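Local coordinates for protein alpha-rhamnosidase (Dictyoglomus thermophilum, PDB 6I60) that probably hydrolyses terminal non-reducing alpha-L-rhamnose residues from alpha-L-rhamnosides, as expected of an alpha-L-rhamnosidase, at residues F53-R58 and T67-I72; F33-E38 and P128-N133. One frame throughout, in Å; residues are numbered along the deposited sequence.

Interaction 1: residues F53-R58 and T67-I72; sequences FSWKLR and TAYQVI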
loop_
_atom_site.group_PDB
_atom_site.type_symbol
_atom_site.label_atom_id
_atom_site.label_comp_id
_atom_site.label_asym_id
_atom_site.label_seq_id
_atom_site.Cartn_x
_atom_site.Cartn_y
_atom_site.Cartn_z
ATOM N N PHE A 53 17.960 -2.731 9.335
ATOM C CA PHE A 53 18.767 -3.519 8.414
ATOM C C PHE A 53 18.175 -4.916 8.277
ATOM O O PHE A 53 17.655 -5.478 9.247
ATOM C CB PHE A 53 20.220 -3.614 8.893
ATOM C CG PHE A 53 20.966 -2.309 8.839
ATOM C CD1 PHE A 53 21.614 -1.913 7.680
ATOM C CD2 PHE A 53 21.018 -1.479 9.947
ATOM C CE1 PHE A 53 22.300 -0.714 7.627
ATOM C CE2 PHE A 53 21.701 -0.277 9.900
ATOM C CZ PHE A 53 22.343 0.105 8.739
ATOM N N SER A 54 18.261 -5.474 7.072
ATOM C CA SER A 54 17.702 -6.789 6.802
ATOM C C SER A 54 18.514 -7.467 5.709
ATOM O O SER A 54 19.239 -6.816 4.953
ATOM C CB SER A 54 16.224 -6.699 6.399
ATOM O OG SER A 54 15.984 -5.554 5.600
ATOM N N TRP A 55 18.378 -8.790 5.634
ATOM C CA TRP A 55 19.098 -9.585 4.649
ATOM C C TRP A 55 18.426 -10.943 4.516
ATOM O O TRP A 55 17.711 -11.393 5.415
ATOM C CB TRP A 55 20.570 -9.759 5.033
ATOM C CG TRP A 55 20.753 -10.327 6.405
ATOM C CD1 TRP A 55 20.692 -11.642 6.764
ATOM C CD2 TRP A 55 21.017 -9.594 7.607
ATOM N NE1 TRP A 55 20.905 -11.775 8.115
ATOM C CE2 TRP A 55 21.108 -10.532 8.656
ATOM C CE3 TRP A 55 21.190 -8.238 7.898
ATOM C CZ2 TRP A 55 21.362 -10.156 9.971
ATOM C CZ3 TRP A 55 21.441 -7.868 9.202
ATOM C CH2 TRP A 55 21.526 -8.823 10.223
ATOM N N LYS A 56 18.676 -11.592 3.382
ATOM C CA LYS A 56 18.182 -12.931 3.097
ATOM C C LYS A 56 19.342 -13.920 3.073
ATOM O O LYS A 56 20.507 -13.541 2.922
ATOM C CB LYS A 56 17.430 -12.965 1.762
ATOM C CG LYS A 56 16.225 -12.043 1.712
ATOM C CD LYS A 56 15.700 -11.888 0.293
ATOM C CE LYS A 56 14.448 -11.022 0.257
ATOM N NZ LYS A 56 13.346 -11.601 1.076
ATOM N N LEU A 57 19.012 -15.202 3.216
ATOM C CA LEU A 57 20.019 -16.242 3.366
ATOM C C LEU A 57 19.800 -17.357 2.355
ATOM O O LEU A 57 18.681 -17.595 1.894
ATOM C CB LEU A 57 20.008 -16.824 4.784
ATOM C CG LEU A 57 20.212 -15.805 5.903
ATOM C CD1 LEU A 57 19.962 -16.440 7.258
ATOM C CD2 LEU A 57 21.609 -15.215 5.826
ATOM N N ARG A 58 20.893 -18.044 2.026
ATOM C CA ARG A 58 20.876 -19.163 1.093
ATOM C C ARG A 58 21.987 -20.126 1.486
ATOM O O ARG A 58 23.112 -19.698 1.756
ATOM C CB ARG A 58 21.064 -18.684 -0.352
ATOM C CG ARG A 58 21.402 -19.792 -1.340
ATOM C CD ARG A 58 20.449 -19.784 -2.527
ATOM N NE ARG A 58 21.018 -20.450 -3.697
ATOM C CZ ARG A 58 20.529 -20.344 -4.928
ATOM N NH1 ARG A 58 19.456 -19.598 -5.158
ATOM N NH2 ARG A 58 21.112 -20.985 -5.932
ATOM N N THR A 67 22.101 -18.927 13.165
ATOM C CA THR A 67 22.317 -18.933 14.605
ATOM C C THR A 67 23.058 -17.707 15.116
ATOM O O THR A 67 22.984 -17.420 16.314
ATOM C CB THR A 67 23.096 -20.186 15.026
ATOM O OG1 THR A 67 24.361 -20.212 14.355
ATOM C CG2 THR A 67 22.311 -21.439 14.675
ATOM N N ALA A 68 23.761 -16.983 14.249
ATOM C CA ALA A 68 24.486 -15.791 14.662
ATOM C C ALA A 68 24.713 -14.903 13.449
ATOM O O ALA A 68 24.769 -15.383 12.315
ATOM C CB ALA A 68 25.824 -16.144 15.324
ATOM N N TYR A 69 24.841 -13.601 13.702
ATOM C CA TYR A 69 25.123 -12.633 12.653
ATOM C C TYR A 69 26.096 -11.586 13.178
ATOM O O TYR A 69 26.297 -11.442 14.386
ATOM C CB TYR A 69 23.842 -11.955 12.137
ATOM C CG TYR A 69 23.223 -10.978 13.116
ATOM C CD1 TYR A 69 23.589 -9.635 13.120
ATOM C CD2 TYR A 69 22.273 -11.399 14.036
ATOM C CE1 TYR A 69 23.030 -8.745 14.015
ATOM C CE2 TYR A 69 21.706 -10.515 14.933
ATOM C CZ TYR A 69 22.090 -9.190 14.920
ATOM O OH TYR A 69 21.527 -8.309 15.815
ATOM N N GLN A 70 26.696 -10.849 12.247
ATOM C CA GLN A 70 27.568 -9.730 12.586
ATOM C C GLN A 70 27.557 -8.752 11.425
ATOM O O GLN A 70 27.910 -9.124 10.303
ATOM C CB GLN A 70 28.995 -10.195 12.874
ATOM C CG GLN A 70 29.968 -9.043 13.090
ATOM C CD GLN A 70 31.408 -9.439 12.848
ATOM O OE1 GLN A 70 31.715 -10.613 12.644
ATOM N NE2 GLN A 70 32.305 -8.460 12.876
ATOM N N VAL A 71 27.157 -7.511 11.688
ATOM C CA VAL A 71 27.107 -6.469 10.670
ATOM C C VAL A 71 28.126 -5.398 11.031
ATOM O O VAL A 71 28.232 -4.996 12.196
ATOM C CB VAL A 71 25.691 -5.879 10.531
ATOM C CG1 VAL A 71 25.096 -5.575 11.890
ATOM C CG2 VAL A 71 25.715 -4.629 9.667
ATOM N N ILE A 72 28.892 -4.959 10.040
ATOM C CA ILE A 72 29.913 -3.937 10.215
ATOM C C ILE A 72 29.476 -2.710 9.435
ATOM O O ILE A 72 29.108 -2.820 8.259
ATOM C CB ILE A 72 31.287 -4.431 9.731
ATOM C CG1 ILE A 72 31.834 -5.488 10.694
ATOM C CG2 ILE A 72 32.243 -3.262 9.561
ATOM C CD1 ILE A 72 33.339 -5.638 10.670
#
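Trp55 and Tyr69 meet in the buried space between the two sheets of the N-terminal immunoglobulin-like domain, a beta sandwich. The far corner of the indole does the touching: Trp55 CH2 lies 3.6 Å from Tyr69 CD1, and Trp55 CZ2 comes to 3.7 Å from Tyr69 CG. The tyrosine answers with the root of its ring, and Tyr69 CB completes the patch at 3.8 Å from Trp55 CZ2. The indole six-membered ring and the phenol ring have centroids 5.3 Å apart and planes inclined at 51°, an oblique aromatic pair. Both CB atoms point toward the other strand, and with CG between the backbone N and the carbonyl carbon (chi1 55° in Trp55, 72° in Tyr69) the side chains cross at about a right angle. Large rings suit the place because the backbones stand well apart, with 10.5 Å between Trp55 CA and Tyr69 CA. Were Tyr69 replaced by an alanine, Trp55 CZ2 and CH2 would lose the ring they rest against, and the gap is likely to let the indole shift. Farther out, both side chains also touch Ile100 of strand 99-101, next to 52-56 in its sheet. The one polar atom of the indole, NE1, is hydrogen-bonded to Gln66 OE1, just before 67-72, a bond that also limits how the indole can turn. With no hydrogen bond between the two segments, the contact rests on shape and on the burial of aromatic carbon, while the indole N-H is satisfied to one side.

Interaction 2: residues F33-E38 and P128-N133; sequences FDLKCE and PFSVVN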
loop_
_atom_site.group_PDB
_atom_site.type_symbol
_atom_site.label_atom_id
_atom_site.label_comp_id
_atom_site.label_asym_id
_atom_site.label_seq_id
_atom_site.Cartn_x
_atom_site.Cartn_y
_atom_site.Cartn_z
ATOM N N PHE A 33 22.481 -12.088 1.097
ATOM C CA PHE A 33 22.179 -11.368 -0.130
ATOM C C PHE A 33 20.916 -10.539 0.060
ATOM O O PHE A 33 20.188 -10.686 1.046
ATOM C CB PHE A 33 22.016 -12.330 -1.319
ATOM C CG PHE A 33 20.857 -13.277 -1.183
ATOM C CD1 PHE A 33 20.980 -14.443 -0.447
ATOM C CD2 PHE A 33 19.644 -13.002 -1.796
ATOM C CE1 PHE A 33 19.914 -15.316 -0.322
ATOM C CE2 PHE A 33 18.576 -13.871 -1.675
ATOM C CZ PHE A 33 18.710 -15.029 -0.936
ATOM N N ASP A 34 20.666 -9.662 -0.912
ATOM C CA ASP A 34 19.514 -8.759 -0.900
ATOM C C ASP A 34 19.476 -7.946 0.393
ATOM O O ASP A 34 18.479 -7.919 1.118
ATOM C CB ASP A 34 18.208 -9.529 -1.108
ATOM C CG ASP A 34 17.052 -8.621 -1.490
ATOM O OD1 ASP A 34 17.281 -7.406 -1.682
ATOM O OD2 ASP A 34 15.911 -9.121 -1.589
ATOM N N LEU A 35 20.588 -7.278 0.678
ATOM C CA LEU A 35 20.715 -6.491 1.896
ATOM C C LEU A 35 19.945 -5.185 1.739
ATOM O O LEU A 35 20.188 -4.419 0.799
ATOM C CB LEU A 35 22.188 -6.227 2.205
ATOM C CG LEU A 35 22.901 -7.338 2.977
ATOM C CD1 LEU A 35 23.365 -8.437 2.033
ATOM C CD2 LEU A 35 24.073 -6.767 3.751
ATOM N N LYS A 36 19.020 -4.931 2.660
ATOM C CA LYS A 36 18.147 -3.769 2.594
ATOM C C LYS A 36 18.326 -2.920 3.843
ATOM O O LYS A 36 18.339 -3.443 4.962
ATOM C CB LYS A 36 16.680 -4.192 2.449
ATOM C CG LYS A 36 16.426 -5.189 1.330
ATOM C CD LYS A 36 15.183 -4.830 0.532
ATOM C CE LYS A 36 14.521 -6.073 -0.044
ATOM N NZ LYS A 36 13.497 -6.638 0.881
ATOM N N CYS A 37 18.475 -1.615 3.644
ATOM C CA CYS A 37 18.407 -0.635 4.716
ATOM C C CYS A 37 17.114 0.149 4.557
ATOM O O CYS A 37 16.829 0.663 3.471
ATOM C CB CYS A 37 19.612 0.307 4.689
ATOM S SG CYS A 37 19.509 1.657 5.883
ATOM N N GLU A 38 16.332 0.227 5.635
ATOM C CA GLU A 38 14.979 0.779 5.583
ATOM C C GLU A 38 14.114 0.032 4.568
ATOM O O GLU A 38 13.247 0.623 3.921
ATOM C CB GLU A 38 14.993 2.280 5.277
ATOM C CG GLU A 38 15.381 3.152 6.461
ATOM C CD GLU A 38 14.448 2.972 7.643
ATOM O OE1 GLU A 38 13.427 3.691 7.711
ATOM O OE2 GLU A 38 14.735 2.109 8.501
ATOM N N PRO A 128 31.286 -16.034 4.500
ATOM C CA PRO A 128 32.017 -14.842 4.055
ATOM C C PRO A 128 31.171 -13.587 4.195
ATOM O O PRO A 128 29.952 -13.629 4.374
ATOM C CB PRO A 128 32.338 -15.141 2.586
ATOM C CG PRO A 128 32.221 -16.622 2.458
ATOM C CD PRO A 128 31.158 -17.035 3.427
ATOM N N PHE A 129 31.846 -12.445 4.113
ATOM C CA PHE A 129 31.160 -11.167 4.216
ATOM C C PHE A 129 30.324 -10.910 2.969
ATOM O O PHE A 129 30.665 -11.332 1.863
ATOM C CB PHE A 129 32.166 -10.033 4.417
ATOM C CG PHE A 129 32.310 -9.595 5.846
ATOM C CD1 PHE A 129 31.277 -8.936 6.492
ATOM C CD2 PHE A 129 33.481 -9.840 6.545
ATOM C CE1 PHE A 129 31.407 -8.533 7.808
ATOM C CE2 PHE A 129 33.618 -9.437 7.860
ATOM C CZ PHE A 129 32.580 -8.784 8.492
ATOM N N SER A 130 29.208 -10.213 3.164
ATOM C CA SER A 130 28.353 -9.848 2.049
ATOM C C SER A 130 29.010 -8.753 1.212
ATOM O O SER A 130 30.013 -8.148 1.600
ATOM C CB SER A 130 26.993 -9.373 2.555
ATOM O OG SER A 130 27.090 -8.062 3.083
ATOM N N VAL A 131 28.427 -8.501 0.041
ATOM C CA VAL A 131 28.894 -7.407 -0.798
ATOM C C VAL A 131 28.575 -6.085 -0.115
ATOM O O VAL A 131 27.492 -5.905 0.458
ATOM C CB VAL A 131 28.258 -7.497 -2.196
ATOM C CG1 VAL A 131 28.291 -6.148 -2.896
ATOM C CG2 VAL A 131 28.973 -8.550 -3.032
ATOM N N VAL A 132 29.535 -5.158 -0.151
ATOM C CA VAL A 132 29.384 -3.880 0.538
ATOM C C VAL A 132 28.165 -3.148 -0.007
ATOM O O VAL A 132 28.084 -2.846 -1.204
ATOM C CB VAL A 132 30.655 -3.038 0.390
ATOM C CG1 VAL A 132 30.421 -1.625 0.901
ATOM C CG2 VAL A 132 31.810 -3.697 1.127
ATOM N N ASN A 133 27.207 -2.866 0.871
ATOM C CA ASN A 133 26.039 -2.076 0.529
ATOM C C ASN A 133 26.235 -0.642 1.019
ATOM O O ASN A 133 27.280 -0.280 1.564
ATOM C CB ASN A 133 24.774 -2.706 1.114
ATOM C CG ASN A 133 24.085 -3.638 0.136
ATOM O OD1 ASN A 133 24.629 -4.680 -0.234
ATOM N ND2 ASN A 133 22.883 -3.264 -0.292
#
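The CA atoms of Leu35 and Asn133, 7.1 Å apart, are the nearest pair across the contact, where strand 35-37 of one sheet of the immunoglobulin-like sandwich passes the loop leading into strand 133-137 of the other. The chain turns a corner at Asp34, and the Leu35 side chain points toward the loop. Both methyls of the leucine lie against Ser130: Leu35 CD1 is 3.8 Å from Ser130 CB, and Leu35 CD2 is 3.4 Å from Ser130 OG. Leu35 CG lies anti to the carbonyl carbon (chi1 -85°), which carries the branched end toward the serine. A small serine suits this spot, since its CB offers the leucine an apolar surface while its buried hydroxyl is hydrogen-bonded to Val117 N of strand 112-120. Trp115 and Val117 of that strand extend the apolar bed for Leu35. At the other end of the contact, the carboxamide of Asn133 lies beside the leucine's stem, with Asn133 OD1 3.8 Å from Leu35 CB. Asn133 ND2 comes within 3.1 Å of Leu35 O, but the N-H is turned too far from the carbonyl oxygen to count as a hydrogen bond.

Overall arrangement
Both contacts join the two sheets of the same immunoglobulin-like domain, and their centres are about 8 Å apart. Strands 52-56 and 35-37 are neighbours in one sheet, tied by a probable hydrogen bond from Ser54 N to Lys36 O, while Lys56 N probably bonds to Phe33 O just across the corner at Asp34. In the other sheet, strand 112-120 lies between strands 68-74 and 133-137. Interaction 1 joins strands that are not outermost in their sheets and is wholly aromatic. Interaction 2 lies at an outermost strand and a loop, where a leucine meets small polar side chains. Both are buried, though interaction 2 reaches partly exposed Asn133; Leu35 packs on Trp55, so the two adjoin.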